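Local coordinates for protein alpha-glucosidase (PDB 5XFM) that acts as a calcium-binding glycoside hydrolase of family 97, with beta-L-arabinopyranosidase and alpha-galactosidase activity, at residues K69-T80 against H93-E104; L428-P438 against P446-V454. The protein carries 1 engineered substitution. All coordinates share one frame; numbering follows the deposited sequence.

Overall arrangement
Interaction 1 (K69-T80 with H93-E104) is an antiparallel hairpin in the N-terminal family 97 region. Interaction 2 (L428-P438 with P446-V454) is a parallel strand pair in the TIM-barrel region. Their centres lie 32 Å apart, and their nearest atoms are about 17 Å apart, so they do not touch. The turn of the hairpin reaches the barrel region: NH1 of R86, in the loop between the strands of interaction 1, donates to the backbone O of Y448 in interaction 2. Calcium belongs to interaction 2, where E452 binds it. E174 from the N-terminal region and E458 complete the protein ligands, so the metal also joins the two regions, at what is probably the active site.

Interaction 1 of 2, residues K69-T80 against H93-E104; sequences KLTGHSVDKIDT and HYRANELTCHLE
H93 and D79 meet near one end of this antiparallel strand pair. NE2 of H93 donates to OD1 of D79 at 2.7 Å. The oxygen lies close to the ring plane; the bond reaches it on its syn side, tilted from the carboxylate plane. This is a His-carboxylate hydrogen bond. R95 follows on the same strand as H93. Its CB sits near the carbonyl of I78. The chain bends at chi2 (56°), and this turn lays CD 3.5 Å from O of I78. NE of R95 is 4.4 Å from OD2 of D79, too far for a salt bridge, although the charges are opposite. At the tip, NH1 donates to OD1 of N97 at 3.0 Å. That bond is almost straight (170°) and lies in the guanidinium plane, but it reaches the amide oxygen from above its carbonyl plane. NH2 touches CD of K77 at 3.6 Å. A leucine in place of R95 would probably leave OD1 of N97 without this donor and remove the guanidinium that lies near D79.

On the other face, CG2 of I78 packs against CE2 of Y94 at 3.8 Å. CD1 of I78 points to E98, whose OE1 forms a salt bridge with R116. At the far end, back on the face of R95 and N97, CD1 of L70 lies 3.6 Å from CB of C101 and also touches CD2 of L103. OG1 of T71 donates to O of H102 at 3.0 Å, from above the carbonyl plane. The same oxygen takes the N-H of T71, so two bonds grip it. Regular backbone bonds, such as those joining S74 to T100, tie the strands between these ends.

The pair forms a long beta hairpin at the edge of a large antiparallel sheet. Strand 69-83 is outermost within this chain, and strand 110-117 flanks strand 91-104 on its other side.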
loop_
_atom_site.group_PDB
_atom_site.type_symbol
_atom_site.label_atom_id
_atom_site.label_comp_id
_atom_site.label_asym_id
_atom_site.label_seq_id
_atom_site.Cartn_x
_atom_site.Cartn_y
_atom_site.Cartn_z
ATOM N N LYS A 69 -32.515 14.844 7.507
ATOM C CA LYS A 69 -32.523 15.720 8.667
ATOM C C LYS A 69 -31.407 15.284 9.597
ATOM O O LYS A 69 -31.131 14.091 9.720
ATOM C CB LYS A 69 -33.858 15.674 9.409
ATOM C CG LYS A 69 -35.089 15.843 8.539
ATOM C CD LYS A 69 -36.353 15.518 9.327
ATOM C CE LYS A 69 -37.606 15.804 8.513
ATOM N NZ LYS A 69 -37.785 17.265 8.265
ATOM N N LEU A 70 -30.736 16.255 10.205
ATOM C CA LEU A 70 -29.788 15.983 11.273
ATOM C C LEU A 70 -30.564 16.109 12.576
ATOM O O LEU A 70 -30.787 17.214 13.069
ATOM C CB LEU A 70 -28.619 16.965 11.231
ATOM C CG LEU A 70 -27.515 16.820 12.279
ATOM C CD1 LEU A 70 -26.747 15.533 12.074
ATOM C CD2 LEU A 70 -26.578 18.017 12.259
ATOM N N THR A 71 -30.973 14.975 13.132
ATOM C CA THR A 71 -31.816 14.955 14.327
ATOM C C THR A 71 -31.045 15.272 15.606
ATOM O O THR A 71 -31.625 15.719 16.599
ATOM C CB THR A 71 -32.519 13.590 14.481
ATOM O OG1 THR A 71 -31.535 12.548 14.463
ATOM C CG2 THR A 71 -33.476 13.359 13.331
ATOM N N GLY A 72 -29.746 15.003 15.597
ATOM C CA GLY A 72 -28.916 15.297 16.746
ATOM C C GLY A 72 -27.482 14.882 16.512
ATOM O O GLY A 72 -27.186 14.165 15.561
ATOM N N HIS A 73 -26.589 15.307 17.397
ATOM C CA HIS A 73 -25.189 14.942 17.271
ATOM C C HIS A 73 -24.482 14.859 18.618
ATOM O O HIS A 73 -24.946 15.403 19.618
ATOM C CB HIS A 73 -24.470 15.927 16.347
ATOM C CG HIS A 73 -24.333 17.306 16.913
ATOM N ND1 HIS A 73 -23.230 17.709 17.639
ATOM C CD2 HIS A 73 -25.156 18.379 16.854
ATOM C CE1 HIS A 73 -23.382 18.970 18.001
ATOM N NE2 HIS A 73 -24.542 19.400 17.538
ATOM N N SER A 74 -23.352 14.164 18.629
ATOM C CA SER A 74 -22.551 14.010 19.834
ATOM C C SER A 74 -21.071 14.165 19.516
ATOM O O SER A 74 -20.651 13.979 18.388
ATOM C CB SER A 74 -22.826 12.659 20.490
ATOM O OG SER A 74 -22.358 11.597 19.682
ATOM N N VAL A 75 -20.286 14.529 20.516
ATOM C CA VAL A 75 -18.852 14.719 20.336
ATOM C C VAL A 75 -18.035 13.963 21.391
ATOM O O VAL A 75 -18.459 13.833 22.537
ATOM C CB VAL A 75 -18.489 16.223 20.373
ATOM C CG1 VAL A 75 -18.870 16.833 21.721
ATOM C CG2 VAL A 75 -17.005 16.435 20.070
ATOM N N ASP A 76 -16.897 13.409 20.989
ATOM C CA ASP A 76 -16.024 12.764 21.957
ATOM C C ASP A 76 -14.555 12.985 21.638
ATOM O O ASP A 76 -14.201 13.358 20.529
ATOM C CB ASP A 76 -16.320 11.262 22.017
ATOM C CG ASP A 76 -15.810 10.616 23.294
ATOM O OD1 ASP A 76 -15.261 11.343 24.153
ATOM O OD2 ASP A 76 -15.953 9.383 23.439
ATOM N N LYS A 77 -13.706 12.775 22.635
ATOM C CA LYS A 77 -12.273 12.945 22.465
ATOM C C LYS A 77 -11.631 11.567 22.496
ATOM O O LYS A 77 -11.848 10.792 23.423
ATOM C CB LYS A 77 -11.702 13.856 23.553
ATOM C CG LYS A 77 -11.890 15.342 23.275
ATOM C CD LYS A 77 -11.050 16.197 24.212
ATOM C CE LYS A 77 -11.573 16.080 25.644
ATOM N NZ LYS A 77 -10.562 16.438 26.679
ATOM N N ILE A 78 -10.832 11.265 21.484
ATOM C CA ILE A 78 -10.084 10.022 21.474
ATOM C C ILE A 78 -8.610 10.291 21.732
ATOM O O ILE A 78 -7.995 11.149 21.087
ATOM C CB ILE A 78 -10.269 9.276 20.147
ATOM C CG1 ILE A 78 -11.760 9.026 19.898
ATOM C CG2 ILE A 78 -9.488 7.975 20.160
ATOM C CD1 ILE A 78 -12.066 8.439 18.557
ATOM N N ASP A 79 -8.058 9.562 22.696
ATOM C CA ASP A 79 -6.662 9.709 23.072
ATOM C C ASP A 79 -6.131 8.362 23.538
ATOM O O ASP A 79 -6.310 7.981 24.695
ATOM C CB ASP A 79 -6.505 10.766 24.164
ATOM C CG ASP A 79 -5.059 11.155 24.401
ATOM O OD1 ASP A 79 -4.163 10.300 24.243
ATOM O OD2 ASP A 79 -4.817 12.332 24.741
ATOM N N THR A 80 -5.464 7.651 22.636
ATOM C CA THR A 80 -5.014 6.298 22.923
ATOM C C THR A 80 -3.618 6.065 22.365
ATOM O O THR A 80 -3.133 6.841 21.555
ATOM C CB THR A 80 -5.974 5.243 22.334
ATOM O OG1 THR A 80 -6.288 5.583 20.981
ATOM C CG2 THR A 80 -7.261 5.174 23.135
ATOM N N HIS A 93 0.661 7.494 19.061
ATOM C CA HIS A 93 -0.187 8.229 19.989
ATOM C C HIS A 93 -1.317 8.886 19.200
ATOM O O HIS A 93 -1.149 9.963 18.632
ATOM C CB HIS A 93 0.612 9.281 20.759
ATOM C CG HIS A 93 -0.196 10.028 21.778
ATOM N ND1 HIS A 93 0.181 11.258 22.274
ATOM C CD2 HIS A 93 -1.352 9.708 22.410
ATOM C CE1 HIS A 93 -0.713 11.669 23.156
ATOM N NE2 HIS A 93 -1.653 10.745 23.258
ATOM N N TYR A 94 -2.461 8.217 19.156
ATOM C CA TYR A 94 -3.604 8.671 18.383
ATOM C C TYR A 94 -4.502 9.624 19.194
ATOM O O TYR A 94 -5.055 9.266 20.239
ATOM C CB TYR A 94 -4.396 7.456 17.892
ATOM C CG TYR A 94 -5.625 7.793 17.093
ATOM C CD1 TYR A 94 -5.567 8.682 16.023
ATOM C CD2 TYR A 94 -6.845 7.203 17.395
ATOM C CE1 TYR A 94 -6.704 8.987 15.288
ATOM C CE2 TYR A 94 -7.984 7.498 16.666
ATOM C CZ TYR A 94 -7.909 8.390 15.618
ATOM O OH TYR A 94 -9.044 8.681 14.903
ATOM N N ARG A 95 -4.643 10.837 18.671
ATOM C CA ARG A 95 -5.394 11.919 19.298
ATOM C C ARG A 95 -6.313 12.534 18.256
ATOM O O ARG A 95 -5.846 13.093 17.266
ATOM C CB ARG A 95 -4.432 12.964 19.872
ATOM C CG ARG A 95 -5.056 14.223 20.455
ATOM C CD ARG A 95 -6.077 13.978 21.557
ATOM N NE ARG A 95 -6.657 15.242 22.019
ATOM C CZ ARG A 95 -7.803 15.756 21.581
ATOM N NH1 ARG A 95 -8.525 15.103 20.685
ATOM N NH2 ARG A 95 -8.236 16.921 22.048
ATOM N N ALA A 96 -7.619 12.423 18.474
ATOM C CA ALA A 96 -8.580 12.921 17.495
ATOM C C ALA A 96 -9.880 13.374 18.142
ATOM O O ALA A 96 -10.186 13.004 19.277
ATOM C CB ALA A 96 -8.867 11.857 16.457
ATOM N N ASN A 97 -10.647 14.182 17.419
ATOM C CA ASN A 97 -11.987 14.535 17.866
ATOM C C ASN A 97 -13.039 13.845 17.015
ATOM O O ASN A 97 -12.942 13.821 15.792
ATOM C CB ASN A 97 -12.190 16.052 17.856
ATOM C CG ASN A 97 -11.386 16.753 18.934
ATOM O OD1 ASN A 97 -11.213 16.227 20.033
ATOM N ND2 ASN A 97 -10.885 17.943 18.625
ATOM N N GLU A 98 -14.036 13.277 17.680
ATOM C CA GLU A 98 -15.058 12.476 17.024
ATOM C C GLU A 98 -16.426 13.146 17.026
ATOM O O GLU A 98 -16.961 13.501 18.079
ATOM C CB GLU A 98 -15.166 11.109 17.691
ATOM C CG GLU A 98 -16.115 10.164 16.989
ATOM C CD GLU A 98 -16.354 8.893 17.782
ATOM O OE1 GLU A 98 -15.844 7.833 17.365
ATOM O OE2 GLU A 98 -17.038 8.961 18.827
ATOM N N LEU A 99 -16.975 13.327 15.833
ATOM C CA LEU A 99 -18.318 13.859 15.658
ATOM C C LEU A 99 -19.268 12.762 15.199
ATOM O O LEU A 99 -19.055 12.158 14.159
ATOM C CB LEU A 99 -18.319 14.998 14.640
ATOM C CG LEU A 99 -19.704 15.509 14.245
ATOM C CD1 LEU A 99 -20.419 16.103 15.457
ATOM C CD2 LEU A 99 -19.611 16.516 13.111
ATOM N N THR A 100 -20.313 12.500 15.972
ATOM C CA THR A 100 -21.332 11.546 15.563
ATOM C C THR A 100 -22.597 12.282 15.158
ATOM O O THR A 100 -23.181 13.013 15.949
ATOM C CB THR A 100 -21.666 10.524 16.673
ATOM O OG1 THR A 100 -20.474 9.836 17.077
ATOM C CG2 THR A 100 -22.679 9.505 16.159
ATOM N N CYS A 101 -22.989 12.108 13.906
ATOM C CA CYS A 101 -24.187 12.731 13.364
ATOM C C CYS A 101 -25.311 11.716 13.180
ATOM O O CYS A 101 -25.111 10.642 12.603
ATOM C CB CYS A 101 -23.868 13.415 12.033
ATOM S SG CYS A 101 -22.681 14.771 12.192
ATOM N N HIS A 102 -26.492 12.065 13.677
ATOM C CA HIS A 102 -27.664 11.216 13.529
ATOM C C HIS A 102 -28.601 11.773 12.475
ATOM O O HIS A 102 -29.187 12.842 12.652
ATOM C CB HIS A 102 -28.390 11.052 14.869
ATOM C CG HIS A 102 -27.575 10.355 15.914
ATOM N ND1 HIS A 102 -26.703 11.020 16.749
ATOM C CD2 HIS A 102 -27.506 9.048 16.262
ATOM C CE1 HIS A 102 -26.127 10.151 17.562
ATOM N NE2 HIS A 102 -26.600 8.948 17.289
ATOM N N LEU A 103 -28.726 11.039 11.374
ATOM C CA LEU A 103 -29.508 11.476 10.226
ATOM C C LEU A 103 -30.790 10.674 10.077
ATOM O O LEU A 103 -30.868 9.517 10.489
ATOM C CB LEU A 103 -28.697 11.358 8.932
ATOM C CG LEU A 103 -27.321 12.011 8.874
ATOM C CD1 LEU A 103 -26.675 11.724 7.524
ATOM C CD2 LEU A 103 -27.445 13.498 9.099
ATOM N N GLU A 104 -31.785 11.300 9.457
ATOM C CA GLU A 104 -33.070 10.666 9.203
ATOM C C GLU A 104 -33.569 11.067 7.818
ATOM O O GLU A 104 -33.431 12.225 7.426
ATOM C CB GLU A 104 -34.071 11.078 10.286
ATOM C CG GLU A 104 -35.189 10.094 10.542
ATOM C CD GLU A 104 -36.004 10.457 11.773
ATOM O OE1 GLU A 104 -35.456 10.399 12.895
ATOM O OE2 GLU A 104 -37.197 10.793 11.619
#

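Interaction 2 of 2, residues L428-P438 against P446-V454; sequences LMVIFHGCTLP and PNYVGSEAV. With CA (calcium ion), chain E.
V449 and G450 form a beta bulge against V430-F432, an irregular step in a parallel strand pair. V430 pairs with Y448, but F432 pairs with S451, so the register slips by one residue. N of V449 donates to O of V430, and N of F432 donates to O of G450. The backbone angles of G450 would press a CB against the preceding carbonyl, which calls for glycine here. CG2 of V449 meets CG1 of I431 at 3.7 Å, the two side chains crossing at about a right angle.

Past the bulge, E452 turns toward the other segment. Its CG is anti to the backbone N (chi1 -169°) and the chain runs extended, which carries the carboxylate to the calcium ion. OE2 binds the metal at 2.4 Å and OE1 at 2.7 Å. OE1 also takes the N-H of G434 at 2.8 Å, in a nearly straight bond (169°) along its C-O axis. This bond is likely to hold the carboxylate in place for the metal. CB of E452 lies over the centre of the H433 ring, 3.7 Å from its centroid, in a CH-pi contact. Water 1 bridges the ring to the metal, since it binds calcium and also hydrogen-bonds ND1 of H433 at 3.0 Å.

On the sheet face that carries V430, F432, Y448 and S451, OH of Y448 and OG of S451 share a hydrogen bond of 2.6 Å. CB of P438 sits 3.3 Å from that OH. At the start of the pair, ND2 of N447 donates to O of L428, while its OD1 is bonded to Y286.

Strand 429-432, helix 441-444 and strand 448-451 make a right-handed beta-alpha-beta crossover of the TIM barrel. The calcium sits beyond the C-terminal ends of the strands, where TIM-barrel enzymes carry their active sites.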
loop_
_atom_site.group_PDB
_atom_site.type_symbol
_atom_site.label_atom_id
_atom_site.label_comp_id
_atom_site.label_asym_id
_atom_site.label_seq_id
_atom_site.Cartn_x
_atom_site.Cartn_y
_atom_site.Cartn_z
ATOM N N LEU A 428 1.330 -19.490 9.235
ATOM C CA LEU A 428 1.893 -19.020 7.971
ATOM C C LEU A 428 1.715 -17.524 7.763
ATOM O O LEU A 428 0.628 -16.981 7.968
ATOM C CB LEU A 428 1.261 -19.768 6.804
ATOM C CG LEU A 428 1.581 -21.259 6.719
ATOM C CD1 LEU A 428 0.564 -21.958 5.846
ATOM C CD2 LEU A 428 2.985 -21.451 6.182
ATOM N N MET A 429 2.795 -16.859 7.367
ATOM C CA MET A 429 2.698 -15.491 6.885
ATOM C C MET A 429 2.158 -15.487 5.457
ATOM O O MET A 429 2.324 -16.460 4.715
ATOM C CB MET A 429 4.055 -14.788 6.951
ATOM C CG MET A 429 4.598 -14.640 8.339
ATOM S SD MET A 429 6.240 -13.899 8.391
ATOM C CE MET A 429 7.239 -15.361 8.078
ATOM N N VAL A 430 1.523 -14.383 5.071
ATOM C CA VAL A 430 0.915 -14.279 3.748
ATOM C C VAL A 430 1.289 -13.007 2.988
ATOM O O VAL A 430 1.097 -11.905 3.483
ATOM C CB VAL A 430 -0.619 -14.350 3.842
ATOM C CG1 VAL A 430 -1.248 -14.067 2.491
ATOM C CG2 VAL A 430 -1.046 -15.706 4.354
ATOM N N ILE A 431 1.843 -13.185 1.790
ATOM C CA ILE A 431 2.012 -12.099 0.828
ATOM C C ILE A 431 0.937 -12.210 -0.244
ATOM O O ILE A 431 0.668 -13.311 -0.725
ATOM C CB ILE A 431 3.393 -12.132 0.140
ATOM C CG1 ILE A 431 4.524 -11.943 1.147
ATOM C CG2 ILE A 431 3.481 -11.068 -0.945
ATOM C CD1 ILE A 431 5.895 -12.120 0.538
ATOM N N PHE A 432 0.311 -11.094 -0.614
ATOM C CA PHE A 432 -0.609 -11.109 -1.749
ATOM C C PHE A 432 0.009 -10.476 -2.989
ATOM O O PHE A 432 0.710 -9.470 -2.904
ATOM C CB PHE A 432 -1.913 -10.391 -1.427
ATOM C CG PHE A 432 -2.751 -11.095 -0.415
ATOM C CD1 PHE A 432 -3.028 -12.445 -0.546
ATOM C CD2 PHE A 432 -3.275 -10.409 0.666
ATOM C CE1 PHE A 432 -3.802 -13.094 0.386
ATOM C CE2 PHE A 432 -4.052 -11.058 1.600
ATOM C CZ PHE A 432 -4.315 -12.399 1.461
ATOM N N HIS A 433 -0.269 -11.079 -4.140
ATOM C CA HIS A 433 0.112 -10.525 -5.434
ATOM C C HIS A 433 -1.079 -10.583 -6.384
ATOM O O HIS A 433 -2.047 -11.305 -6.127
ATOM C CB HIS A 433 1.303 -11.279 -6.026
ATOM C CG HIS A 433 2.630 -10.685 -5.673
ATOM N ND1 HIS A 433 3.513 -10.222 -6.626
ATOM C CD2 HIS A 433 3.227 -10.479 -4.477
ATOM C CE1 HIS A 433 4.592 -9.749 -6.029
ATOM N NE2 HIS A 433 4.443 -9.894 -4.724
ATOM N N GLY A 434 -1.007 -9.821 -7.473
ATOM C CA GLY A 434 -2.072 -9.775 -8.463
ATOM C C GLY A 434 -3.356 -9.416 -7.766
ATOM O O GLY A 434 -4.393 -10.043 -7.984
ATOM N N CYS A 435 -3.274 -8.378 -6.942
ATOM C CA CYS A 435 -4.228 -8.186 -5.857
ATOM C C CYS A 435 -4.681 -6.748 -5.705
ATOM O O CYS A 435 -4.206 -5.842 -6.401
ATOM C CB CYS A 435 -3.608 -8.652 -4.535
ATOM S SG CYS A 435 -2.101 -7.729 -4.074
ATOM N N THR A 436 -5.603 -6.548 -4.774
ATOM C CA THR A 436 -6.106 -5.223 -4.494
ATOM C C THR A 436 -5.255 -4.530 -3.444
ATOM O O THR A 436 -4.425 -5.165 -2.781
ATOM C CB THR A 436 -7.552 -5.276 -4.020
ATOM O OG1 THR A 436 -8.103 -3.953 -3.976
ATOM C CG2 THR A 436 -7.655 -5.945 -2.645
ATOM N N LEU A 437 -5.479 -3.225 -3.298
ATOM C CA LEU A 437 -4.791 -2.419 -2.301
ATOM C C LEU A 437 -5.109 -2.936 -0.903
ATOM O O LEU A 437 -6.254 -3.288 -0.628
ATOM C CB LEU A 437 -5.212 -0.950 -2.422
ATOM C CG LEU A 437 -4.567 0.066 -1.481
ATOM C CD1 LEU A 437 -3.190 0.405 -2.016
ATOM C CD2 LEU A 437 -5.412 1.335 -1.314
ATOM N N PRO A 438 -4.094 -3.005 -0.020
ATOM C CA PRO A 438 -4.340 -3.362 1.381
ATOM C C PRO A 438 -5.045 -2.214 2.090
ATOM O O PRO A 438 -4.727 -1.049 1.844
ATOM C CB PRO A 438 -2.935 -3.588 1.941
ATOM C CG PRO A 438 -2.072 -2.700 1.106
ATOM C CD PRO A 438 -2.662 -2.760 -0.276
ATOM N N PRO A 446 -2.788 -10.163 11.891
ATOM C CA PRO A 446 -1.467 -10.360 12.513
ATOM C C PRO A 446 -0.440 -11.044 11.609
ATOM O O PRO A 446 0.756 -10.804 11.778
ATOM C CB PRO A 446 -1.775 -11.254 13.720
ATOM C CG PRO A 446 -3.213 -11.004 14.028
ATOM C CD PRO A 446 -3.878 -10.723 12.710
ATOM N N ASN A 447 -0.891 -11.878 10.677
ATOM C CA ASN A 447 0.033 -12.627 9.820
ATOM C C ASN A 447 0.141 -12.069 8.399
ATOM O O ASN A 447 0.787 -12.657 7.537
ATOM C CB ASN A 447 -0.368 -14.107 9.771
ATOM C CG ASN A 447 -1.811 -14.316 9.337
ATOM O OD1 ASN A 447 -2.711 -13.567 9.727
ATOM N ND2 ASN A 447 -2.035 -15.348 8.543
ATOM N N TYR A 448 -0.471 -10.915 8.170
ATOM C CA TYR A 448 -0.353 -10.245 6.885
ATOM C C TYR A 448 1.025 -9.605 6.745
ATOM O O TYR A 448 1.443 -8.838 7.600
ATOM C CB TYR A 448 -1.455 -9.195 6.722
ATOM C CG TYR A 448 -1.219 -8.281 5.549
ATOM C CD1 TYR A 448 -1.412 -8.726 4.245
ATOM C CD2 TYR A 448 -0.788 -6.976 5.742
ATOM C CE1 TYR A 448 -1.184 -7.898 3.164
ATOM C CE2 TYR A 448 -0.559 -6.141 4.670
ATOM C CZ TYR A 448 -0.760 -6.604 3.385
ATOM O OH TYR A 448 -0.526 -5.764 2.323
ATOM N N VAL A 449 1.752 -9.943 5.682
ATOM C CA VAL A 449 3.093 -9.384 5.516
ATOM C C VAL A 449 3.337 -8.720 4.151
ATOM O O VAL A 449 4.457 -8.736 3.637
ATOM C CB VAL A 449 4.175 -10.453 5.759
ATOM C CG1 VAL A 449 4.135 -10.914 7.220
ATOM C CG2 VAL A 449 4.011 -11.628 4.802
ATOM N N GLY A 450 2.295 -8.128 3.571
ATOM C CA GLY A 450 2.480 -7.304 2.395
ATOM C C GLY A 450 1.670 -7.670 1.169
ATOM O O GLY A 450 1.159 -8.785 1.052
ATOM N N SER A 451 1.586 -6.719 0.243
ATOM C CA SER A 451 0.782 -6.848 -0.968
ATOM C C SER A 451 1.509 -6.267 -2.178
ATOM O O SER A 451 2.380 -5.401 -2.039
ATOM C CB SER A 451 -0.560 -6.125 -0.805
ATOM O OG SER A 451 -1.407 -6.784 0.115
ATOM N N GLU A 452 1.140 -6.720 -3.369
ATOM C CA GLU A 452 1.716 -6.142 -4.579
ATOM C C GLU A 452 0.951 -4.842 -4.869
ATOM O O GLU A 452 1.363 -3.770 -4.427
ATOM C CB GLU A 452 1.653 -7.131 -5.751
ATOM C CG GLU A 452 2.454 -6.726 -7.001
ATOM C CD GLU A 452 2.284 -7.727 -8.135
ATOM O OE1 GLU A 452 1.207 -8.361 -8.203
ATOM O OE2 GLU A 452 3.217 -7.885 -8.955
ATOM N N ALA A 453 -0.181 -4.950 -5.561
ATOM C CA ALA A 453 -1.046 -3.806 -5.870
ATOM C C ALA A 453 -0.263 -2.606 -6.396
ATOM O O ALA A 453 -0.530 -1.466 -6.023
ATOM C CB ALA A 453 -1.851 -3.405 -4.641
ATOM N N VAL A 454 0.684 -2.878 -7.286
ATOM C CA VAL A 454 1.536 -1.852 -7.866
ATOM C C VAL A 454 2.258 -2.468 -9.054
ATOM O O VAL A 454 2.365 -3.697 -9.157
ATOM C CB VAL A 454 2.575 -1.311 -6.842
ATOM C CG1 VAL A 454 3.615 -2.372 -6.516
ATOM C CG2 VAL A 454 3.260 -0.058 -7.351
HETATM CA CA CA E . 2.005 -9.168 -10.611
HETATM O O HOH W 1 2.997 -11.046 -9.462
HETATM O O HOH W 2 -0.973 -6.811 -8.006
HETATM O O HOH W 3 0.096 -10.556 -10.622
HETATM O O HOH W 4 1.231 -9.251 -12.991
HETATM O O HOH W 5 2.839 -10.856 -12.745
#